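Local coordinates for Trp Repressor Binding Protein (Bacillus subtilis, PDB 1RLI) that probably works as an NAD(P)H-dependent oxidoreductase that carries FMN, at residues F77-M86 against L135-F143; Q117-P128 against M148-N159. One frame throughout, in Å; residues are numbered along the deposited sequence.

Interaction 1 (F77-M86 against L135-F143); sequences FATPIYWFGM and LIQQFEHIF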
loop_
_atom_site.group_PDB
_atom_site.type_symbol
_atom_site.label_atom_id
_atom_site.label_comp_id
_atom_site.label_asym_id
_atom_site.label_seq_id
_atom_site.Cartn_x
_atom_site.Cartn_y
_atom_site.Cartn_z
ATOM N N PHE D 77 -9.203 16.627 6.044
ATOM C CA PHE D 77 -9.506 15.623 7.064
ATOM C C PHE D 77 -8.277 15.525 7.923
ATOM O O PHE D 77 -7.219 15.141 7.438
ATOM C CB PHE D 77 -9.802 14.288 6.389
ATOM C CG PHE D 77 -11.079 14.291 5.610
ATOM C CD1 PHE D 77 -12.270 13.895 6.204
ATOM C CD2 PHE D 77 -11.101 14.747 4.294
ATOM C CE1 PHE D 77 -13.468 13.956 5.488
ATOM C CE2 PHE D 77 -12.291 14.809 3.585
ATOM C CZ PHE D 77 -13.476 14.411 4.191
ATOM N N ALA D 78 -8.412 15.877 9.196
ATOM C CA ALA D 78 -7.277 15.849 10.112
ATOM C C ALA D 78 -7.495 14.778 11.158
ATOM O O ALA D 78 -8.524 14.763 11.837
ATOM C CB ALA D 78 -7.113 17.219 10.773
ATOM N N THR D 79 -6.516 13.898 11.330
ATOM C CA THR D 79 -6.719 12.817 12.295
ATOM C C THR D 79 -5.472 12.244 12.922
ATOM O O THR D 79 -4.413 12.251 12.320
ATOM C CB THR D 79 -7.415 11.610 11.612
ATOM O OG1 THR D 79 -7.661 10.570 12.574
ATOM C CG2 THR D 79 -6.483 11.024 10.507
ATOM N N PRO D 80 -5.587 11.761 14.164
ATOM C CA PRO D 80 -4.413 11.158 14.783
ATOM C C PRO D 80 -4.405 9.756 14.181
ATOM O O PRO D 80 -5.439 9.286 13.676
ATOM C CB PRO D 80 -4.762 11.149 16.275
ATOM C CG PRO D 80 -6.245 11.112 16.299
ATOM C CD PRO D 80 -6.620 12.057 15.170
ATOM N N ILE D 81 -3.264 9.089 14.199
ATOM C CA ILE D 81 -3.201 7.737 13.669
ATOM C C ILE D 81 -3.318 6.819 14.879
ATOM O O ILE D 81 -2.441 6.801 15.743
ATOM C CB ILE D 81 -1.863 7.455 12.928
ATOM C CG1 ILE D 81 -1.710 8.416 11.729
ATOM C CG2 ILE D 81 -1.835 5.996 12.429
ATOM C CD1 ILE D 81 -0.383 8.263 10.968
ATOM N N TYR D 82 -4.429 6.101 14.960
ATOM C CA TYR D 82 -4.667 5.153 16.055
ATOM C C TYR D 82 -4.640 3.779 15.429
ATOM O O TYR D 82 -5.422 3.493 14.508
ATOM C CB TYR D 82 -6.044 5.321 16.691
ATOM C CG TYR D 82 -6.272 6.600 17.465
ATOM C CD1 TYR D 82 -5.208 7.393 17.894
ATOM C CD2 TYR D 82 -7.574 6.997 17.785
ATOM C CE1 TYR D 82 -5.449 8.573 18.635
ATOM C CE2 TYR D 82 -7.818 8.157 18.510
ATOM C CZ TYR D 82 -6.758 8.934 18.927
ATOM O OH TYR D 82 -7.031 10.088 19.627
ATOM N N TRP D 83 -3.758 2.925 15.933
ATOM C CA TRP D 83 -3.644 1.568 15.409
ATOM C C TRP D 83 -3.533 1.526 13.890
ATOM O O TRP D 83 -4.208 0.726 13.211
ATOM C CB TRP D 83 -4.819 0.702 15.903
ATOM C CG TRP D 83 -4.761 0.555 17.389
ATOM C CD1 TRP D 83 -5.312 1.398 18.317
ATOM C CD2 TRP D 83 -3.958 -0.376 18.120
ATOM N NE1 TRP D 83 -4.891 1.055 19.590
ATOM C CE2 TRP D 83 -4.059 -0.030 19.497
ATOM C CE3 TRP D 83 -3.154 -1.462 17.751
ATOM C CZ2 TRP D 83 -3.381 -0.737 20.505
ATOM C CZ3 TRP D 83 -2.473 -2.169 18.758
ATOM C CH2 TRP D 83 -2.597 -1.798 20.116
ATOM N N PHE D 84 -2.658 2.390 13.375
ATOM C CA PHE D 84 -2.348 2.472 11.945
ATOM C C PHE D 84 -3.528 2.835 11.059
ATOM O O PHE D 84 -3.521 2.622 9.837
ATOM C CB PHE D 84 -1.692 1.152 11.515
ATOM C CG PHE D 84 -0.519 0.790 12.375
ATOM C CD1 PHE D 84 0.698 1.451 12.226
ATOM C CD2 PHE D 84 -0.679 -0.105 13.432
ATOM C CE1 PHE D 84 1.744 1.232 13.130
ATOM C CE2 PHE D 84 0.344 -0.324 14.329
ATOM C CZ PHE D 84 1.563 0.350 14.179
ATOM N N GLY D 85 -4.543 3.415 11.688
ATOM C CA GLY D 85 -5.722 3.839 10.945
ATOM C C GLY D 85 -6.147 5.210 11.420
ATOM O O GLY D 85 -5.428 5.852 12.170
ATOM N N MET D 86 -7.321 5.671 10.995
ATOM C CA MET D 86 -7.782 6.978 11.434
ATOM C C MET D 86 -8.377 6.867 12.841
ATOM O O MET D 86 -8.403 5.791 13.430
ATOM C CB MET D 86 -8.814 7.526 10.445
ATOM C CG MET D 86 -10.079 6.683 10.333
ATOM S SD MET D 86 -11.162 7.255 8.992
ATOM C CE MET D 86 -10.305 6.480 7.556
ATOM N N LEU D 135 -2.785 3.890 5.597
ATOM C CA LEU D 135 -3.924 4.782 5.879
ATOM C C LEU D 135 -4.109 5.798 4.739
ATOM O O LEU D 135 -5.224 6.100 4.319
ATOM C CB LEU D 135 -3.717 5.533 7.221
ATOM C CG LEU D 135 -4.700 6.687 7.482
ATOM C CD1 LEU D 135 -6.168 6.173 7.472
ATOM C CD2 LEU D 135 -4.357 7.314 8.866
ATOM N N ILE D 136 -3.019 6.353 4.246
ATOM C CA ILE D 136 -3.128 7.311 3.152
ATOM C C ILE D 136 -3.715 6.599 1.934
ATOM O O ILE D 136 -4.528 7.168 1.228
ATOM C CB ILE D 136 -1.748 7.940 2.814
ATOM C CG1 ILE D 136 -1.234 8.721 4.036
ATOM C CG2 ILE D 136 -1.861 8.895 1.611
ATOM C CD1 ILE D 136 -2.190 9.849 4.497
ATOM N N GLN D 137 -3.316 5.350 1.695
ATOM C CA GLN D 137 -3.856 4.615 0.546
ATOM C C GLN D 137 -5.329 4.276 0.755
ATOM O O GLN D 137 -6.101 4.185 -0.203
ATOM C CB GLN D 137 -3.035 3.350 0.291
ATOM C CG GLN D 137 -1.602 3.664 -0.093
ATOM C CD GLN D 137 -0.771 2.408 -0.290
ATOM O OE1 GLN D 137 -0.473 1.692 0.670
ATOM N NE2 GLN D 137 -0.406 2.128 -1.530
ATOM N N GLN D 138 -5.730 4.119 2.011
ATOM C CA GLN D 138 -7.119 3.848 2.316
ATOM C C GLN D 138 -7.884 5.128 1.974
ATOM O O GLN D 138 -8.932 5.072 1.321
ATOM C CB GLN D 138 -7.247 3.514 3.808
ATOM C CG GLN D 138 -8.606 3.037 4.265
ATOM C CD GLN D 138 -8.534 2.576 5.718
ATOM O OE1 GLN D 138 -8.341 3.390 6.623
ATOM N NE2 GLN D 138 -8.645 1.265 5.940
ATOM N N PHE D 139 -7.357 6.288 2.377
ATOM C CA PHE D 139 -8.039 7.562 2.061
ATOM C C PHE D 139 -8.145 7.723 0.547
ATOM O O PHE D 139 -9.157 8.212 0.041
ATOM C CB PHE D 139 -7.291 8.765 2.651
ATOM C CG PHE D 139 -7.659 9.076 4.075
ATOM C CD1 PHE D 139 -8.966 9.447 4.404
ATOM C CD2 PHE D 139 -6.701 9.013 5.095
ATOM C CE1 PHE D 139 -9.327 9.756 5.726
ATOM C CE2 PHE D 139 -7.050 9.322 6.435
ATOM C CZ PHE D 139 -8.366 9.696 6.746
ATOM N N GLU D 140 -7.102 7.299 -0.172
ATOM C CA GLU D 140 -7.091 7.374 -1.635
ATOM C C GLU D 140 -8.313 6.625 -2.185
ATOM O O GLU D 140 -9.014 7.151 -3.060
ATOM C CB GLU D 140 -5.787 6.759 -2.182
ATOM C CG GLU D 140 -5.706 6.617 -3.721
ATOM C CD GLU D 140 -4.426 5.903 -4.198
ATOM O OE1 GLU D 140 -3.799 5.143 -3.414
ATOM O OE2 GLU D 140 -4.051 6.087 -5.381
ATOM N N HIS D 141 -8.566 5.410 -1.691
ATOM C CA HIS D 141 -9.714 4.634 -2.183
ATOM C C HIS D 141 -11.028 5.298 -1.792
ATOM O O HIS D 141 -11.969 5.322 -2.577
ATOM C CB HIS D 141 -9.708 3.194 -1.637
ATOM C CG HIS D 141 -8.625 2.328 -2.210
ATOM N ND1 HIS D 141 -8.358 2.255 -3.563
ATOM C CD2 HIS D 141 -7.758 1.477 -1.611
ATOM C CE1 HIS D 141 -7.369 1.401 -3.772
ATOM N NE2 HIS D 141 -6.988 0.917 -2.602
ATOM N N ILE D 142 -11.099 5.812 -0.572
ATOM C CA ILE D 142 -12.317 6.488 -0.109
ATOM C C ILE D 142 -12.642 7.681 -1.022
ATOM O O ILE D 142 -13.764 7.807 -1.548
ATOM C CB ILE D 142 -12.133 6.991 1.350
ATOM C CG1 ILE D 142 -12.049 5.781 2.290
ATOM C CG2 ILE D 142 -13.285 7.941 1.743
ATOM C CD1 ILE D 142 -11.668 6.175 3.741
ATOM N N PHE D 143 -11.670 8.561 -1.229
ATOM C CA PHE D 143 -11.934 9.722 -2.065
ATOM C C PHE D 143 -12.248 9.348 -3.511
ATOM O O PHE D 143 -13.173 9.920 -4.114
ATOM C CB PHE D 143 -10.753 10.711 -2.002
ATOM C CG PHE D 143 -10.465 11.213 -0.610
ATOM C CD1 PHE D 143 -11.508 11.494 0.270
ATOM C CD2 PHE D 143 -9.161 11.406 -0.176
ATOM C CE1 PHE D 143 -11.265 11.956 1.558
ATOM C CE2 PHE D 143 -8.904 11.872 1.125
ATOM C CZ PHE D 143 -9.953 12.147 1.989
HETATM O O HOH W 1 -1.319 3.054 8.062
HETATM O O HOH W 2 -8.588 3.597 9.239
#
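Gly-85 and Leu-135 bring the two backbones to 5.5 Å between CA atoms, where the loop after strand 74-80 meets helix 133-146 on one face of the flavodoxin-like sheet. A type I' turn from Tyr-82 to Gly-85 reverses the chain there, closed by reciprocal bonds between the N and O atoms of those two residues. Two waters bridge the segments: one links the backbones, donating to Phe-84 O and accepting from Leu-135 N, and the second links Met-86 N to the side chain of Gln-138, donating to its OE1 at 2.6 Å. Gln-138 NE2 bonds Phe-84 O of the second subunit, so both ends of the amide have a polar partner. Leu-135 lays CD2 against Gly-85 C (3.8 Å) and CD1 beside Met-86 N (3.7 Å). With chi1 at 63° and a bend at chi3, the thioether of Met-86 turns towards the helix, placing CE among Leu-135, Gln-138, Phe-139 and Ile-142; its SD makes an oblique Met-aromatic contact with the Phe-139 ring, 5.2 Å from the centroid. Thr-79 sends CG2 to the edge of the same ring. Farther along, the Phe-77 and Phe-143 rings meet obliquely, planes at 39°, with Phe-77 CE2 3.6 Å from Phe-143 CE1.

Interaction 2 (Q117-P128 against M148-N159); sequences QAYVIAVGGDNP and MSFKGYVLGEGN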
loop_
_atom_site.group_PDB
_atom_site.type_symbol
_atom_site.label_atom_id
_atom_site.label_comp_id
_atom_site.label_asym_id
_atom_site.label_seq_id
_atom_site.Cartn_x
_atom_site.Cartn_y
_atom_site.Cartn_z
ATOM N N GLN D 117 -12.385 19.002 -3.319
ATOM C CA GLN D 117 -10.967 18.663 -3.259
ATOM C C GLN D 117 -10.690 18.231 -1.829
ATOM O O GLN D 117 -11.105 18.909 -0.889
ATOM C CB GLN D 117 -10.111 19.884 -3.598
ATOM C CG GLN D 117 -10.337 20.377 -5.017
ATOM C CD GLN D 117 -9.516 21.598 -5.342
ATOM O OE1 GLN D 117 -9.567 22.603 -4.632
ATOM N NE2 GLN D 117 -8.754 21.525 -6.425
ATOM N N ALA D 118 -9.985 17.117 -1.672
ATOM C CA ALA D 118 -9.696 16.594 -0.341
ATOM C C ALA D 118 -8.214 16.565 -0.013
ATOM O O ALA D 118 -7.395 16.304 -0.887
ATOM C CB ALA D 118 -10.257 15.168 -0.220
ATOM N N TYR D 119 -7.902 16.807 1.262
ATOM C CA TYR D 119 -6.535 16.780 1.790
ATOM C C TYR D 119 -6.594 16.016 3.091
ATOM O O TYR D 119 -7.648 15.965 3.738
ATOM C CB TYR D 119 -6.018 18.177 2.124
ATOM C CG TYR D 119 -5.793 19.043 0.914
ATOM C CD1 TYR D 119 -4.517 19.173 0.350
ATOM C CD2 TYR D 119 -6.855 19.746 0.337
ATOM C CE1 TYR D 119 -4.307 19.998 -0.765
ATOM C CE2 TYR D 119 -6.652 20.573 -0.777
ATOM C CZ TYR D 119 -5.377 20.695 -1.314
ATOM O OH TYR D 119 -5.186 21.542 -2.395
ATOM N N VAL D 120 -5.461 15.446 3.496
ATOM C CA VAL D 120 -5.397 14.695 4.748
ATOM C C VAL D 120 -4.194 15.126 5.594
ATOM O O VAL D 120 -3.104 15.319 5.067
ATOM C CB VAL D 120 -5.253 13.164 4.485
ATOM C CG1 VAL D 120 -4.995 12.420 5.803
ATOM C CG2 VAL D 120 -6.534 12.612 3.802
ATOM N N ILE D 121 -4.407 15.278 6.897
ATOM C CA ILE D 121 -3.323 15.590 7.836
ATOM C C ILE D 121 -3.444 14.476 8.881
ATOM O O ILE D 121 -4.494 14.340 9.511
ATOM C CB ILE D 121 -3.519 16.953 8.547
ATOM C CG1 ILE D 121 -3.409 18.089 7.524
ATOM C CG2 ILE D 121 -2.478 17.115 9.643
ATOM C CD1 ILE D 121 -3.775 19.436 8.082
ATOM N N ALA D 122 -2.394 13.673 9.047
ATOM C CA ALA D 122 -2.419 12.571 10.006
ATOM C C ALA D 122 -1.143 12.580 10.837
ATOM O O ALA D 122 -0.034 12.724 10.308
ATOM C CB ALA D 122 -2.566 11.226 9.278
ATOM N N VAL D 123 -1.308 12.427 12.137
ATOM C CA VAL D 123 -0.167 12.459 13.036
ATOM C C VAL D 123 -0.121 11.191 13.852
ATOM O O VAL D 123 -1.129 10.794 14.418
ATOM C CB VAL D 123 -0.270 13.664 14.006
ATOM C CG1 VAL D 123 0.960 13.707 14.912
ATOM C CG2 VAL D 123 -0.403 14.954 13.220
ATOM N N GLY D 124 1.064 10.582 13.925
ATOM C CA GLY D 124 1.238 9.351 14.679
ATOM C C GLY D 124 2.606 9.310 15.340
ATOM O O GLY D 124 3.508 10.038 14.936
ATOM N N GLY D 125 2.770 8.445 16.341
ATOM C CA GLY D 125 4.049 8.373 17.030
ATOM C C GLY D 125 4.901 7.169 16.696
ATOM O O GLY D 125 5.973 6.971 17.278
ATOM N N ASP D 126 4.443 6.365 15.743
ATOM C CA ASP D 126 5.166 5.155 15.359
ATOM C C ASP D 126 5.572 5.218 13.876
ATOM O O ASP D 126 4.871 4.671 13.033
ATOM C CB ASP D 126 4.251 3.948 15.624
ATOM C CG ASP D 126 4.967 2.605 15.505
ATOM O OD1 ASP D 126 6.178 2.571 15.192
ATOM O OD2 ASP D 126 4.294 1.574 15.735
ATOM N N ASN D 127 6.690 5.887 13.587
ATOM C CA ASN D 127 7.242 6.048 12.226
ATOM C C ASN D 127 6.153 6.187 11.156
ATOM O O ASN D 127 6.095 5.434 10.174
ATOM C CB ASN D 127 8.165 4.874 11.884
ATOM C CG ASN D 127 9.057 5.159 10.686
ATOM O OD1 ASN D 127 9.313 6.318 10.333
ATOM N ND2 ASN D 127 9.560 4.101 10.070
ATOM N N PRO D 128 5.289 7.180 11.336
ATOM C CA PRO D 128 4.165 7.498 10.452
ATOM C C PRO D 128 4.520 7.609 8.970
ATOM O O PRO D 128 3.732 7.195 8.131
ATOM C CB PRO D 128 3.647 8.826 11.001
ATOM C CG PRO D 128 4.160 8.882 12.399
ATOM C CD PRO D 128 5.501 8.244 12.332
ATOM N N MET D 148 -13.872 12.390 -5.406
ATOM C CA MET D 148 -13.172 13.541 -4.858
ATOM C C MET D 148 -11.688 13.500 -5.208
ATOM O O MET D 148 -11.062 12.453 -5.115
ATOM C CB MET D 148 -13.335 13.532 -3.338
ATOM C CG MET D 148 -14.806 13.499 -2.894
ATOM S SD MET D 148 -15.021 13.017 -1.168
ATOM C CE MET D 148 -14.159 14.438 -0.372
ATOM N N SER D 149 -11.131 14.641 -5.602
ATOM C CA SER D 149 -9.716 14.703 -5.933
ATOM C C SER D 149 -8.882 14.776 -4.646
ATOM O O SER D 149 -9.069 15.662 -3.825
ATOM C CB SER D 149 -9.426 15.932 -6.796
ATOM O OG SER D 149 -10.157 15.859 -8.006
ATOM N N PHE D 150 -7.953 13.841 -4.507
ATOM C CA PHE D 150 -7.080 13.759 -3.334
ATOM C C PHE D 150 -5.876 14.570 -3.726
ATOM O O PHE D 150 -4.975 14.061 -4.403
ATOM C CB PHE D 150 -6.696 12.291 -3.086
ATOM C CG PHE D 150 -6.043 12.036 -1.754
ATOM C CD1 PHE D 150 -5.873 13.057 -0.822
ATOM C CD2 PHE D 150 -5.605 10.758 -1.433
ATOM C CE1 PHE D 150 -5.258 12.788 0.436
ATOM C CE2 PHE D 150 -5.007 10.482 -0.204
ATOM C CZ PHE D 150 -4.832 11.491 0.731
ATOM N N LYS D 151 -5.879 15.835 -3.287
ATOM C CA LYS D 151 -4.861 16.826 -3.629
ATOM C C LYS D 151 -3.548 16.817 -2.860
ATOM O O LYS D 151 -2.534 17.279 -3.382
ATOM C CB LYS D 151 -5.469 18.220 -3.527
ATOM C CG LYS D 151 -6.640 18.462 -4.481
ATOM C CD LYS D 151 -6.186 18.411 -5.931
ATOM C CE LYS D 151 -7.288 18.903 -6.872
ATOM N NZ LYS D 151 -6.919 18.761 -8.309
ATOM N N GLY D 152 -3.541 16.324 -1.630
ATOM C CA GLY D 152 -2.281 16.307 -0.898
ATOM C C GLY D 152 -2.489 15.859 0.528
ATOM O O GLY D 152 -3.631 15.754 0.970
ATOM N N TYR D 153 -1.397 15.577 1.236
ATOM C CA TYR D 153 -1.492 15.160 2.634
ATOM C C TYR D 153 -0.196 15.481 3.336
ATOM O O TYR D 153 0.804 15.838 2.706
ATOM C CB TYR D 153 -1.730 13.648 2.746
ATOM C CG TYR D 153 -0.596 12.832 2.164
ATOM C CD1 TYR D 153 0.519 12.473 2.937
ATOM C CD2 TYR D 153 -0.611 12.478 0.811
ATOM C CE1 TYR D 153 1.595 11.779 2.353
ATOM C CE2 TYR D 153 0.446 11.792 0.233
ATOM C CZ TYR D 153 1.535 11.450 1.000
ATOM O OH TYR D 153 2.564 10.765 0.373
ATOM N N VAL D 154 -0.229 15.344 4.653
ATOM C CA VAL D 154 0.938 15.523 5.479
ATOM C C VAL D 154 0.931 14.424 6.549
ATOM O O VAL D 154 -0.096 14.186 7.191
ATOM C CB VAL D 154 0.939 16.915 6.192
ATOM C CG1 VAL D 154 2.174 17.019 7.098
ATOM C CG2 VAL D 154 0.935 18.038 5.157
ATOM N N LEU D 155 2.053 13.718 6.714
ATOM C CA LEU D 155 2.163 12.701 7.768
ATOM C C LEU D 155 3.130 13.319 8.764
ATOM O O LEU D 155 4.276 13.619 8.413
ATOM C CB LEU D 155 2.741 11.392 7.231
ATOM C CG LEU D 155 1.765 10.507 6.449
ATOM C CD1 LEU D 155 2.547 9.411 5.717
ATOM C CD2 LEU D 155 0.758 9.877 7.415
ATOM N N GLY D 156 2.661 13.528 9.989
ATOM C CA GLY D 156 3.489 14.160 11.003
ATOM C C GLY D 156 3.776 13.233 12.160
ATOM O O GLY D 156 3.010 12.319 12.435
ATOM N N GLU D 157 4.873 13.482 12.863
ATOM C CA GLU D 157 5.256 12.629 13.975
ATOM C C GLU D 157 4.985 13.293 15.322
ATOM O O GLU D 157 5.377 14.436 15.556
ATOM C CB GLU D 157 6.738 12.268 13.829
ATOM C CG GLU D 157 7.244 11.222 14.791
ATOM C CD GLU D 157 8.562 10.636 14.331
ATOM O OE1 GLU D 157 9.479 11.423 14.004
ATOM O OE2 GLU D 157 8.679 9.391 14.294
ATOM N N GLY D 158 4.307 12.567 16.207
ATOM C CA GLY D 158 3.980 13.112 17.507
ATOM C C GLY D 158 3.260 12.116 18.385
ATOM O O GLY D 158 2.490 11.291 17.895
ATOM N N ASN D 159 3.513 12.196 19.688
ATOM C CA ASN D 159 2.895 11.295 20.659
ATOM C C ASN D 159 2.101 12.072 21.698
ATOM O O ASN D 159 0.939 11.768 21.968
ATOM C CB ASN D 159 3.968 10.464 21.372
ATOM C CG ASN D 159 4.326 9.201 20.621
ATOM O OD1 ASN D 159 3.478 8.333 20.412
ATOM N ND2 ASN D 159 5.588 9.087 20.210
#
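Lys-151 lays its CB over one face of the Tyr-119 ring, 3.7 Å from the centroid and 28° off the normal, a CH-pi contact displaced toward the hydroxyl end. A bend at chi2 then carries the rest of the lysine obliquely across Gln-117, whose CB lies 3.9 Å from Lys-151 CG. Tyr-119 OH accepts from Lys-179 N, which anchors the far end of the ring. Beneath these side chains the strands run parallel, their axes 4.7 Å apart at 4°, as neighbours in the sheet of the flavodoxin-like fold; strand 149-157 forms one edge of the sheet within the chain. The pairing shifts by one residue at Lys-151: Ala-118 pairs with Phe-150, but Val-120 with Tyr-153. Lys-151 N bonds Ala-118 O, and Val-120 N donates to Gly-152 O at 3.1 Å. Beyond the shift the bonding is regular: Ala-122 N-H points almost straight at Val-154 O, the angle at the hydrogen being 172°, and Gly-156 N meets Ala-122 O at 2.8 Å. On the face that helix 133-146 covers, Val-120 CG2 approaches Phe-150 CE1 obliquely to 3.6 Å, while Ala-118 O sits in the plane of the Phe-150 ring at its edge. Leu-155 CD2 meets Ala-122 CB at 4.0 Å, and Leu-155 CD1 reaches Pro-128 O at 3.5 Å.

In the fold
From the N terminus, the chain reaches 77-86, the end of strand 74-80 and the loop after it, then 117-128, then 135-143 on helix 133-146, and last 148-159. Interaction 1 therefore closes a loop of 48 residues, half of them helical, and interaction 2 one of 19, nearly all helix; the segments alternate, so the two loops cross. Interaction 2 spans a beta-alpha-beta crossover, whose connecting helix supplies the second segment of interaction 1. Centres 8 Å apart, the contacts meet directly: Thr-79 N probably bonds Ile-121 O, joining neighbouring strands, and the Phe-143 and Phe-150 rings meet edge-to-face between helix and edge strand 149-157. Both contacts also touch the third subunit.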